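Local coordinates for synaptic vesicle membrane protein VAT-1 homolog-like (Homo sapiens, PDB 4A27) that probably acts as an oxidoreductase and belongs to the quinone oxidoreductase branch of the zinc-containing alcohol dehydrogenase family, at residues E3-V8 and A318-K323; M125-A130 and G156-Q161; T174-K179 and H330-I335. One frame throughout, in Å; residues are numbered along the deposited sequence.

Contact 1: residues E3-V8 and A318-K323; sequences EMRAVV and ALEEVK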
ATOM      1  N   GLU A   3      -2.815 -41.425  25.947  1.00 61.28           N
ATOM      2  CA  GLU A   3      -3.527 -40.323  25.328  1.00 66.85           C
ATOM      3  C   GLU A   3      -3.194 -39.008  26.030  1.00 63.80           C
ATOM      4  O   GLU A   3      -2.923 -38.979  27.236  1.00 55.32           O
ATOM      5  CB  GLU A   3      -5.022 -40.594  25.308  1.00 65.45           C
ATOM      6  CG  GLU A   3      -5.338 -41.812  24.483  1.00 75.34           C
ATOM      7  CD  GLU A   3      -6.813 -41.955  24.239  1.00 76.37           C
ATOM      8  OE1 GLU A   3      -7.600 -41.651  25.162  1.00 90.40           O
ATOM      9  OE2 GLU A   3      -7.194 -42.344  23.117  1.00102.64           O
ATOM     10  N   MET A   4      -3.238 -37.927  25.265  1.00 51.56           N
ATOM     11  CA  MET A   4      -2.837 -36.595  25.758  1.00 59.65           C
ATOM     12  C   MET A   4      -4.097 -35.849  26.166  1.00 61.54           C
ATOM     13  O   MET A   4      -5.171 -36.218  25.713  1.00 51.81           O
ATOM     14  CB  MET A   4      -2.118 -35.809  24.665  1.00 54.87           C
ATOM     15  CG  MET A   4      -2.929 -35.643  23.366  1.00 56.28           C
ATOM     16  SD  MET A   4      -2.199 -34.397  22.286  1.00 57.64           S
ATOM     17  CE  MET A   4      -3.496 -33.869  21.114  1.00 45.82           C
ATOM     18  N   ARG A   5      -3.964 -34.812  26.999  1.00 58.18           N
ATOM     19  CA  ARG A   5      -5.100 -33.916  27.329  1.00 45.33           C
ATOM     20  C   ARG A   5      -5.178 -32.793  26.327  1.00 51.22           C
ATOM     21  O   ARG A   5      -4.158 -32.336  25.809  1.00 55.36           O
ATOM     22  CB  ARG A   5      -4.969 -33.283  28.719  1.00 51.97           C
ATOM     23  CG  ARG A   5      -4.819 -34.280  29.868  1.00 56.48           C
ATOM     24  CD  ARG A   5      -5.416 -33.724  31.176  1.00 59.22           C
ATOM     25  NE  ARG A   5      -4.708 -32.545  31.667  1.00 83.85           N
ATOM     26  CZ  ARG A   5      -5.240 -31.606  32.452  1.00 70.78           C
ATOM     27  NH1 ARG A   5      -6.509 -31.668  32.848  1.00 51.85           N
ATOM     28  NH2 ARG A   5      -4.484 -30.589  32.847  1.00 71.86           N
ATOM     29  N   ALA A   6      -6.397 -32.375  26.012  1.00 43.15           N
ATOM     30  CA  ALA A   6      -6.633 -31.344  25.065  1.00 42.26           C
ATOM     31  C   ALA A   6      -7.942 -30.636  25.389  1.00 44.38           C
ATOM     32  O   ALA A   6      -8.752 -31.145  26.162  1.00 54.01           O
ATOM     33  CB  ALA A   6      -6.669 -31.924  23.653  1.00 46.60           C
ATOM     34  N   VAL A   7      -8.086 -29.409  24.880  1.00 49.42           N
ATOM     35  CA  VAL A   7      -9.349 -28.692  24.954  1.00 57.51           C
ATOM     36  C   VAL A   7     -10.092 -29.077  23.676  1.00 56.43           C
ATOM     37  O   VAL A   7      -9.522 -29.038  22.590  1.00 52.22           O
ATOM     38  CB  VAL A   7      -9.180 -27.171  25.022  1.00 54.76           C
ATOM     39  CG1 VAL A   7     -10.556 -26.483  24.998  1.00 51.47           C
ATOM     40  CG2 VAL A   7      -8.395 -26.758  26.270  1.00 53.05           C
ATOM     41  N   VAL A   8     -11.342 -29.501  23.830  1.00 56.92           N
ATOM     42  CA  VAL A   8     -12.192 -29.832  22.709  1.00 62.56           C
ATOM     43  C   VAL A   8     -13.370 -28.851  22.664  1.00 50.60           C
ATOM     44  O   VAL A   8     -13.935 -28.488  23.709  1.00 49.09           O
ATOM     45  CB  VAL A   8     -12.738 -31.277  22.809  1.00 66.20           C
ATOM     46  CG1 VAL A   8     -13.336 -31.680  21.440  1.00 54.55           C
ATOM     47  CG2 VAL A   8     -11.654 -32.222  23.210  1.00 68.45           C
ATOM     48  N   ALA A 318      -4.696 -21.600  33.388  1.00 40.76           N
ATOM     49  CA  ALA A 318      -4.687 -23.069  33.340  1.00 51.01           C
ATOM     50  C   ALA A 318      -5.513 -23.544  32.142  1.00 53.20           C
ATOM     51  O   ALA A 318      -6.377 -22.816  31.660  1.00 42.82           O
ATOM     52  CB  ALA A 318      -5.305 -23.660  34.662  1.00 40.65           C
ATOM     53  N   LEU A 319      -5.261 -24.755  31.661  1.00 49.75           N
ATOM     54  CA  LEU A 319      -6.108 -25.330  30.604  1.00 58.96           C
ATOM     55  C   LEU A 319      -7.579 -25.385  31.011  1.00 59.38           C
ATOM     56  O   LEU A 319      -8.463 -25.216  30.175  1.00 67.05           O
ATOM     57  CB  LEU A 319      -5.658 -26.736  30.214  1.00 71.55           C
ATOM     58  CG  LEU A 319      -4.477 -26.963  29.282  1.00 72.83           C
ATOM     59  CD1 LEU A 319      -4.407 -28.439  29.102  1.00 56.82           C
ATOM     60  CD2 LEU A 319      -4.651 -26.286  27.919  1.00 62.27           C
ATOM     61  N   GLU A 320      -7.839 -25.622  32.294  1.00 52.01           N
ATOM     62  CA  GLU A 320      -9.198 -25.641  32.841  1.00 55.89           C
ATOM     63  C   GLU A 320      -9.855 -24.267  32.808  1.00 62.84           C
ATOM     64  O   GLU A 320     -11.068 -24.166  33.009  1.00 53.79           O
ATOM     65  CB  GLU A 320      -9.199 -26.117  34.308  1.00 68.18           C
ATOM     66  CG  GLU A 320      -9.065 -27.623  34.551  1.00 78.54           C
ATOM     67  CD  GLU A 320      -7.643 -28.156  34.461  1.00 95.10           C
ATOM     68  OE1 GLU A 320      -6.705 -27.375  34.179  1.00118.02           O
ATOM     69  OE2 GLU A 320      -7.463 -29.382  34.648  1.00 73.17           O
ATOM     70  N   GLU A 321      -9.065 -23.207  32.620  1.00 57.62           N
ATOM     71  CA  GLU A 321      -9.575 -21.832  32.779  1.00 54.23           C
ATOM     72  C   GLU A 321      -9.807 -21.119  31.441  1.00 56.40           C
ATOM     73  O   GLU A 321      -9.927 -19.901  31.406  1.00 48.85           O
ATOM     74  CB  GLU A 321      -8.623 -21.016  33.673  1.00 43.26           C
ATOM     75  CG  GLU A 321      -8.610 -21.444  35.167  1.00 52.55           C
ATOM     76  CD  GLU A 321      -7.386 -20.955  35.967  1.00 54.21           C
ATOM     77  OE1 GLU A 321      -6.335 -20.578  35.363  1.00 57.42           O
ATOM     78  OE2 GLU A 321      -7.463 -20.984  37.226  1.00 65.72           O
ATOM     79  N   VAL A 322      -9.870 -21.873  30.344  1.00 64.22           N
ATOM     80  CA  VAL A 322     -10.003 -21.275  29.009  1.00 63.80           C
ATOM     81  C   VAL A 322     -11.290 -20.440  28.825  1.00 49.47           C
ATOM     82  O   VAL A 322     -11.270 -19.410  28.133  1.00 48.28           O
ATOM     83  CB  VAL A 322      -9.850 -22.338  27.883  1.00 65.26           C
ATOM     84  CG1 VAL A 322      -9.860 -21.686  26.506  1.00 70.01           C
ATOM     85  CG2 VAL A 322      -8.564 -23.058  28.030  1.00 81.76           C
ATOM     86  N   LYS A 323     -12.383 -20.846  29.459  1.00 57.55           N
ATOM     87  CA  LYS A 323     -13.648 -20.095  29.407  1.00 51.85           C
ATOM     88  C   LYS A 323     -13.456 -18.717  30.006  1.00 51.06           C
ATOM     89  O   LYS A 323     -13.844 -17.702  29.425  1.00 48.00           O
ATOM     90  CB  LYS A 323     -14.765 -20.838  30.168  1.00 62.47           C
ATOM     91  CG  LYS A 323     -15.271 -22.117  29.497  1.00 70.80           C
ATOM     92  CD  LYS A 323     -16.460 -22.753  30.273  1.00 63.26           C
TER
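Arg5 NH1 donates to Glu320 OE2 over 3.1 Å, in a salt bridge that is almost straight (N-H...O 174°) and ties the first strand of the chain to the turn ahead of a helix near its end. Such closure of N-terminal and C-terminal parts on each other is a familiar feature of medium-chain dehydrogenases, whose GroES-like catalytic domain is completed by residues returning from beyond the nucleotide-binding portion. The acceptor lies in the guanidinium plane, at its edge, whereas NH1 reaches OE2 from above the carboxylate plane; the two flat groups are turned 43° against each other. A single hydrogen bond is the result, not a flat bidentate pair. Glu320 starts out pointing away from strand 4-9, and a bend at its second torsion (chi2 80°) swings the carboxylate back to the arginine. Leu319 CD1 lies over one face of the guanidinium, 4.3 Å from Arg5 NH2, so the charged group is met by an acid at its edge and a methyl on its flat side.

Two residues further along the strand, Val7 makes the apolar half of the contact. One methyl does the touching: Val7 CG2 is 4.1 Å from Leu319 CD2 and equally 4.1 Å from Val322 CG2, so it faces the turn and the first turn of helix 322-330 together. Leu18, on the antiparallel partner strand, touches Val7 as well, and Trp97 touches Val322.

The turn carrying these groups is held from within. Glu321, the N-cap of the helix, donates its backbone N to Ala318 O at 2.9 Å, and its side chain folds back so that OE1 accepts from Ala318 N at 2.8 Å, on the anti side of the carboxylate.

Contact 2: residues M125-A130 and G156-Q161; sequences MNFVTA and GQAVAQ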
ATOM      1  N   MET A 125       1.737 -14.534  16.410  1.00 39.07           N
ATOM      2  CA  MET A 125       0.544 -13.917  15.837  1.00 37.90           C
ATOM      3  C   MET A 125       0.633 -12.398  15.888  1.00 41.74           C
ATOM      4  O   MET A 125       0.509 -11.735  14.847  1.00 35.12           O
ATOM      5  CB  MET A 125      -0.730 -14.401  16.522  1.00 37.02           C
ATOM      6  CG  MET A 125      -1.143 -15.834  16.146  1.00 61.48           C
ATOM      7  SD  MET A 125      -1.852 -15.963  14.482  1.00 53.33           S
ATOM      8  CE  MET A 125      -3.550 -15.509  14.905  1.00 43.00           C
ATOM      9  N   ASN A 126       0.825 -11.851  17.096  1.00 36.36           N
ATOM     10  CA  ASN A 126       0.751 -10.413  17.274  1.00 31.84           C
ATOM     11  C   ASN A 126       1.870  -9.691  16.547  1.00 32.20           C
ATOM     12  O   ASN A 126       1.611  -8.676  15.851  1.00 34.26           O
ATOM     13  CB  ASN A 126       0.707  -9.998  18.740  1.00 30.64           C
ATOM     14  CG  ASN A 126      -0.581 -10.425  19.456  1.00 37.44           C
ATOM     15  OD1 ASN A 126      -1.566 -10.775  18.832  1.00 39.70           O
ATOM     16  ND2 ASN A 126      -0.562 -10.388  20.776  1.00 36.05           N
ATOM     17  N   PHE A 127       3.105 -10.162  16.693  1.00 35.59           N
ATOM     18  CA  PHE A 127       4.217  -9.420  16.137  1.00 32.73           C
ATOM     19  C   PHE A 127       4.355  -9.585  14.621  1.00 33.10           C
ATOM     20  O   PHE A 127       4.723  -8.622  13.931  1.00 33.56           O
ATOM     21  CB  PHE A 127       5.532  -9.694  16.866  1.00 34.26           C
ATOM     22  CG  PHE A 127       5.653  -8.935  18.160  1.00 34.23           C
ATOM     23  CD1 PHE A 127       5.009  -9.392  19.309  1.00 35.98           C
ATOM     24  CD2 PHE A 127       6.368  -7.739  18.217  1.00 36.99           C
ATOM     25  CE1 PHE A 127       5.069  -8.657  20.503  1.00 35.48           C
ATOM     26  CE2 PHE A 127       6.444  -7.000  19.414  1.00 35.85           C
ATOM     27  CZ  PHE A 127       5.789  -7.480  20.557  1.00 41.98           C
ATOM     28  N   VAL A 128       4.036 -10.764  14.080  1.00 32.85           N
ATOM     29  CA  VAL A 128       4.086 -10.922  12.637  1.00 33.64           C
ATOM     30  C   VAL A 128       2.970 -10.050  12.019  1.00 31.71           C
ATOM     31  O   VAL A 128       3.171  -9.407  11.011  1.00 30.44           O
ATOM     32  CB  VAL A 128       3.971 -12.423  12.176  1.00 38.81           C
ATOM     33  CG1 VAL A 128       3.846 -12.523  10.705  1.00 34.67           C
ATOM     34  CG2 VAL A 128       5.204 -13.256  12.640  1.00 36.32           C
ATOM     35  N   THR A 129       1.794 -10.018  12.628  1.00 34.16           N
ATOM     36  CA  THR A 129       0.710  -9.207  12.081  1.00 36.04           C
ATOM     37  C   THR A 129       1.141  -7.745  12.011  1.00 31.29           C
ATOM     38  O   THR A 129       0.994  -7.066  11.001  1.00 30.64           O
ATOM     39  CB  THR A 129      -0.557  -9.378  12.946  1.00 34.28           C
ATOM     40  OG1 THR A 129      -0.989 -10.729  12.845  1.00 36.55           O
ATOM     41  CG2 THR A 129      -1.696  -8.430  12.536  1.00 28.87           C
ATOM     42  N   ALA A 130       1.649  -7.265  13.118  1.00 32.45           N
ATOM     43  CA  ALA A 130       2.114  -5.899  13.249  1.00 33.49           C
ATOM     44  C   ALA A 130       3.164  -5.585  12.207  1.00 31.74           C
ATOM     45  O   ALA A 130       3.098  -4.583  11.516  1.00 32.06           O
ATOM     46  CB  ALA A 130       2.683  -5.695  14.664  1.00 28.11           C
ATOM     47  N   GLY A 156      -1.913  -4.137  19.082  1.00 36.71           N
ATOM     48  CA  GLY A 156      -1.693  -2.736  19.382  1.00 35.21           C
ATOM     49  C   GLY A 156      -0.364  -2.432  20.042  1.00 32.71           C
ATOM     50  O   GLY A 156       0.329  -1.503  19.642  1.00 32.42           O
ATOM     51  N   GLN A 157       0.010  -3.224  21.047  1.00 31.17           N
ATOM     52  CA  GLN A 157       1.291  -3.011  21.693  1.00 32.45           C
ATOM     53  C   GLN A 157       2.463  -3.425  20.793  1.00 30.89           C
ATOM     54  O   GLN A 157       3.537  -2.797  20.850  1.00 33.68           O
ATOM     55  CB  GLN A 157       1.354  -3.786  23.017  1.00 36.15           C
ATOM     56  CG  GLN A 157       0.531  -3.155  24.129  1.00 40.11           C
ATOM     57  CD  GLN A 157       1.144  -1.861  24.616  1.00 43.77           C
ATOM     58  OE1 GLN A 157       2.171  -1.890  25.294  1.00 36.02           O
ATOM     59  NE2 GLN A 157       0.532  -0.706  24.248  1.00 36.68           N
ATOM     60  N   ALA A 158       2.295  -4.493  20.006  1.00 31.97           N
ATOM     61  CA  ALA A 158       3.330  -4.884  19.049  1.00 35.88           C
ATOM     62  C   ALA A 158       3.542  -3.765  18.017  1.00 33.67           C
ATOM     63  O   ALA A 158       4.678  -3.441  17.656  1.00 29.66           O
ATOM     64  CB  ALA A 158       2.978  -6.243  18.361  1.00 32.08           C
ATOM     65  N   VAL A 159       2.462  -3.159  17.546  1.00 28.21           N
ATOM     66  CA  VAL A 159       2.548  -2.025  16.610  1.00 29.42           C
ATOM     67  C   VAL A 159       3.340  -0.827  17.235  1.00 28.94           C
ATOM     68  O   VAL A 159       4.247  -0.252  16.596  1.00 33.12           O
ATOM     69  CB  VAL A 159       1.134  -1.573  16.120  1.00 32.08           C
ATOM     70  CG1 VAL A 159       1.135  -0.193  15.415  1.00 30.87           C
ATOM     71  CG2 VAL A 159       0.436  -2.619  15.161  1.00 34.66           C
ATOM     72  N   ALA A 160       3.059  -0.491  18.500  1.00 36.64           N
ATOM     73  CA  ALA A 160       3.735   0.669  19.160  1.00 32.83           C
ATOM     74  C   ALA A 160       5.214   0.411  19.278  1.00 36.18           C
ATOM     75  O   ALA A 160       6.006   1.276  19.028  1.00 34.55           O
ATOM     76  CB  ALA A 160       3.152   0.964  20.537  1.00 32.45           C
ATOM     77  N   GLN A 161       5.593  -0.804  19.629  1.00 37.63           N
ATOM     78  CA  GLN A 161       7.000  -1.114  19.834  1.00 34.34           C
ATOM     79  C   GLN A 161       7.743  -1.070  18.494  1.00 40.43           C
ATOM     80  O   GLN A 161       8.871  -0.624  18.436  1.00 40.18           O
ATOM     81  CB  GLN A 161       7.149  -2.521  20.440  1.00 35.55           C
ATOM     82  CG  GLN A 161       6.677  -2.588  21.875  1.00 38.34           C
ATOM     83  CD  GLN A 161       6.868  -3.935  22.492  1.00 37.84           C
ATOM     84  OE1 GLN A 161       7.723  -4.705  22.047  1.00 37.34           O
ATOM     85  NE2 GLN A 161       6.123  -4.222  23.563  1.00 34.88           N
TER
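Ala158 CB sits almost exactly over the centre of the Phe127 ring, in a CH-pi contact 3.5 Å from the centroid and 4° off the ring normal. The first bond of the Phe127 side chain runs along the interface; CG then stands anti to the carbonyl carbon (chi1 -79°), which carries the ring across to the neighbouring helix with a face turned to Ala158.

Methyl-to-methyl packing continues the seam. Ala130 CB touches Ala158 CB at 3.7 Å and Val159 CG2 at 3.8 Å, small groups that let the axes of 125-130 and 156-161 approach to 8.4 Å. Helix 154-163 links strands 145-148 and 170-175 of the Rossmann domain, in a beta-alpha-beta unit, and segment 125-130 of helix 124-137 crosses segment 156-161 at -52°. Leu300 of helix 290-305 adds further cover to Phe127.

The polar component lies at the rim of the same ring. Gln161 OE1 stands near the ring plane, 3.7 Å from Phe127 CZ, while its hydrogen bond comes from Lys310 N. Inside helix 124-137, Thr129 OG1 reaches Met125 O at 2.7 Å, on the opposite face of that carbonyl from Thr129 N.

Contact 3: residues T174-K179 and H330-I335; sequences TASTFK and HDRGNI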
ATOM      1  N   THR A 174      -5.811   4.642  20.717  1.00 44.89           N
ATOM      2  CA  THR A 174      -7.042   4.703  21.510  1.00 53.90           C
ATOM      3  C   THR A 174      -7.120   3.487  22.460  1.00 58.88           C
ATOM      4  O   THR A 174      -6.659   2.393  22.122  1.00 60.61           O
ATOM      5  CB  THR A 174      -8.292   4.771  20.618  1.00 52.41           C
ATOM      6  OG1 THR A 174      -8.421   3.569  19.874  1.00 54.79           O
ATOM      7  CG2 THR A 174      -8.202   5.961  19.656  1.00 61.13           C
ATOM      8  N   ALA A 175      -7.718   3.701  23.632  1.00 50.27           N
ATOM      9  CA  ALA A 175      -7.883   2.684  24.668  1.00 51.05           C
ATOM     10  C   ALA A 175      -8.830   3.203  25.777  1.00 60.05           C
ATOM     11  O   ALA A 175      -8.926   4.414  25.998  1.00 48.84           O
ATOM     12  CB  ALA A 175      -6.558   2.334  25.276  1.00 42.59           C
ATOM     13  N   SER A 176      -9.481   2.291  26.494  1.00 65.52           N
ATOM     14  CA  SER A 176     -10.331   2.658  27.639  1.00 58.08           C
ATOM     15  C   SER A 176      -9.498   3.345  28.717  1.00 58.95           C
ATOM     16  O   SER A 176      -8.347   2.953  28.963  1.00 56.68           O
ATOM     17  CB  SER A 176     -11.025   1.424  28.208  1.00 67.22           C
ATOM     18  OG  SER A 176     -11.965   0.913  27.276  1.00 87.62           O
ATOM     19  N   THR A 177     -10.072   4.361  29.358  1.00 52.16           N
ATOM     20  CA  THR A 177      -9.289   5.284  30.200  1.00 55.42           C
ATOM     21  C   THR A 177      -8.636   4.633  31.429  1.00 60.40           C
ATOM     22  O   THR A 177      -7.577   5.103  31.906  1.00 58.08           O
ATOM     23  CB  THR A 177     -10.101   6.541  30.649  1.00 66.68           C
ATOM     24  OG1 THR A 177     -10.860   7.047  29.548  1.00 78.81           O
ATOM     25  CG2 THR A 177      -9.169   7.654  31.146  1.00 79.40           C
ATOM     26  N   PHE A 178      -9.247   3.564  31.947  1.00 58.00           N
ATOM     27  CA  PHE A 178      -8.613   2.785  33.037  1.00 59.66           C
ATOM     28  C   PHE A 178      -7.309   2.104  32.595  1.00 55.91           C
ATOM     29  O   PHE A 178      -6.500   1.730  33.430  1.00 64.90           O
ATOM     30  CB  PHE A 178      -9.574   1.761  33.683  1.00 70.90           C
ATOM     31  CG  PHE A 178      -9.886   0.550  32.829  1.00 64.53           C
ATOM     32  CD1 PHE A 178      -9.091  -0.588  32.893  1.00 59.42           C
ATOM     33  CD2 PHE A 178     -11.014   0.528  32.012  1.00 65.64           C
ATOM     34  CE1 PHE A 178      -9.386  -1.715  32.108  1.00 57.36           C
ATOM     35  CE2 PHE A 178     -11.322  -0.592  31.231  1.00 56.09           C
ATOM     36  CZ  PHE A 178     -10.504  -1.711  31.273  1.00 53.20           C
ATOM     37  N   LYS A 179      -7.088   1.960  31.292  1.00 66.38           N
ATOM     38  CA  LYS A 179      -5.826   1.408  30.809  1.00 65.33           C
ATOM     39  C   LYS A 179      -4.720   2.450  30.653  1.00 58.37           C
ATOM     40  O   LYS A 179      -3.547   2.063  30.604  1.00 52.68           O
ATOM     41  CB  LYS A 179      -6.016   0.663  29.485  1.00 59.75           C
ATOM     42  CG  LYS A 179      -6.892  -0.585  29.602  1.00 55.30           C
ATOM     43  CD  LYS A 179      -7.018  -1.297  28.269  1.00 49.46           C
ATOM     44  CE  LYS A 179      -7.946  -2.490  28.357  1.00 49.78           C
ATOM     45  NZ  LYS A 179      -8.413  -2.893  27.022  1.00 50.34           N
ATOM     46  N   HIS A 330     -13.340 -11.123  25.375  1.00 53.25           N
ATOM     47  CA  HIS A 330     -14.622 -10.566  24.966  1.00 53.43           C
ATOM     48  C   HIS A 330     -14.889  -9.227  25.667  1.00 58.17           C
ATOM     49  O   HIS A 330     -15.326  -8.290  25.030  1.00 55.67           O
ATOM     50  CB  HIS A 330     -15.744 -11.551  25.232  1.00 55.82           C
ATOM     51  CG  HIS A 330     -17.113 -11.003  24.945  1.00 73.73           C
ATOM     52  ND1 HIS A 330     -17.533 -10.664  23.673  1.00 70.11           N
ATOM     53  CD2 HIS A 330     -18.147 -10.716  25.769  1.00 72.01           C
ATOM     54  CE1 HIS A 330     -18.770 -10.204  23.728  1.00 67.95           C
ATOM     55  NE2 HIS A 330     -19.168 -10.227  24.987  1.00 75.04           N
ATOM     56  N   ASP A 331     -14.599  -9.155  26.963  1.00 58.02           N
ATOM     57  CA  ASP A 331     -14.824  -7.964  27.774  1.00 52.71           C
ATOM     58  C   ASP A 331     -13.741  -6.908  27.612  1.00 66.13           C
ATOM     59  O   ASP A 331     -13.768  -5.892  28.324  1.00 61.80           O
ATOM     60  CB  ASP A 331     -14.911  -8.351  29.257  1.00 61.89           C
ATOM     61  CG  ASP A 331     -16.165  -9.171  29.587  1.00 66.89           C
ATOM     62  OD1 ASP A 331     -16.971  -9.445  28.679  1.00 75.10           O
ATOM     63  OD2 ASP A 331     -16.333  -9.547  30.763  1.00 82.69           O
ATOM     64  N   ARG A 332     -12.782  -7.159  26.719  1.00 57.83           N
ATOM     65  CA  ARG A 332     -11.716  -6.217  26.408  1.00 53.52           C
ATOM     66  C   ARG A 332     -10.972  -5.712  27.644  1.00 49.89           C
ATOM     67  O   ARG A 332     -10.554  -4.552  27.688  1.00 50.70           O
ATOM     68  CB  ARG A 332     -12.285  -5.030  25.623  1.00 70.11           C
ATOM     69  CG  ARG A 332     -13.015  -5.398  24.320  1.00 78.19           C
ATOM     70  CD  ARG A 332     -13.600  -4.136  23.679  1.00 90.66           C
ATOM     71  NE  ARG A 332     -12.740  -2.993  23.982  1.00 98.55           N
ATOM     72  CZ  ARG A 332     -11.709  -2.585  23.244  1.00 91.67           C
ATOM     73  NH1 ARG A 332     -11.415  -3.185  22.100  1.00 79.64           N
ATOM     74  NH2 ARG A 332     -10.977  -1.550  23.650  1.00102.72           N
ATOM     75  N   GLY A 333     -10.824  -6.584  28.640  1.00 48.10           N
ATOM     76  CA  GLY A 333     -10.217  -6.223  29.910  1.00 50.53           C
ATOM     77  C   GLY A 333      -8.713  -6.365  29.988  1.00 56.77           C
ATOM     78  O   GLY A 333      -8.108  -5.977  30.989  1.00 50.38           O
ATOM     79  N   ASN A 334      -8.105  -6.950  28.953  1.00 51.74           N
ATOM     80  CA  ASN A 334      -6.672  -7.229  28.953  1.00 40.71           C
ATOM     81  C   ASN A 334      -5.765  -6.084  28.489  1.00 44.61           C
ATOM     82  O   ASN A 334      -6.163  -5.248  27.681  1.00 44.27           O
ATOM     83  CB  ASN A 334      -6.390  -8.428  28.050  1.00 43.26           C
ATOM     84  CG  ASN A 334      -6.895  -8.212  26.647  1.00 45.07           C
ATOM     85  OD1 ASN A 334      -8.093  -8.100  26.428  1.00 44.86           O
ATOM     86  ND2 ASN A 334      -5.996  -8.138  25.700  1.00 33.84           N
ATOM     87  N   ILE A 335      -4.525  -6.084  28.984  1.00 38.86           N
ATOM     88  CA  ILE A 335      -3.431  -5.309  28.414  1.00 41.29           C
ATOM     89  C   ILE A 335      -2.362  -6.303  27.903  1.00 38.95           C
ATOM     90  O   ILE A 335      -1.619  -6.881  28.684  1.00 38.47           O
ATOM     91  CB  ILE A 335      -2.806  -4.361  29.469  1.00 41.81           C
ATOM     92  CG1 ILE A 335      -3.803  -3.275  29.818  1.00 48.99           C
ATOM     93  CG2 ILE A 335      -1.535  -3.676  28.949  1.00 40.48           C
ATOM     94  CD1 ILE A 335      -3.400  -2.414  31.032  1.00 49.10           C
TER
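Lys179 extends its whole side chain across the loop Arg332-Ile335, and its carbons meet first Ile335 and then two backbone carbonyls. CB points toward the loop and CG lies anti to the carbonyl carbon (chi1 -65°); from there the chain is fully extended. CG and CD run alongside Ile335 in the opposite sense, each 4.1 Å from Ile335 CG1. CE is 3.4 Å from both Asn334 O and Arg332 O. At the tip, NZ donates to Arg332 O over 2.8 Å and, weakly, to Asn334 O over 3.3 Å, although crowding of NZ by another atom of the model leaves its exact place doubtful. Arg332 belongs to the Schellman motif that ends helix 322-330, so the ammonium meets a carbonyl just past a helix C-terminus. With an alanine here, the carbonyls of Arg332 and Asn334 would probably lose their lysine donor and Ile335 CG1 its aliphatic cover. The guanidinium of Arg332 reaches back toward Ser176, whose OG bonds to Arg193, so basic groups gather beyond the second Rossmann strand, a position that in related dehydrogenases lies by the adenosine end of the cofactor; a similar role here is only possible. A 1,2-ethanediol, probably from the crystallisation liquor, lies about 3 Å from the Lys179 side chain. The contact thus joins the residues following strand 170-175 to the loop between helix 322-330 and strand 337-341, with helix 180-183 touching Ile335.

In the fold
The three contacts trace how two domains share one chain. Contacts 2 and 3 are in series, their centres 16 Å apart and nearest atoms about 5 Å: helix 154-163 of contact 2 is followed by strand 170-175 of contact 3, both in the Rossmann domain. Contact 1 lies out on the catalytic domain, 27 Å from contact 2 and 26 Å from contact 3, centre to centre. Yet helix 322-330 joins it to contact 3; in chain order the segments alternate (3-8, 174-179, 318-323, 330-335), so the two cross, while both segments of contact 2 fall between those of contact 1. The C-terminal portion touches the nucleotide-binding domain and returns to the catalytic one through strand 337-341.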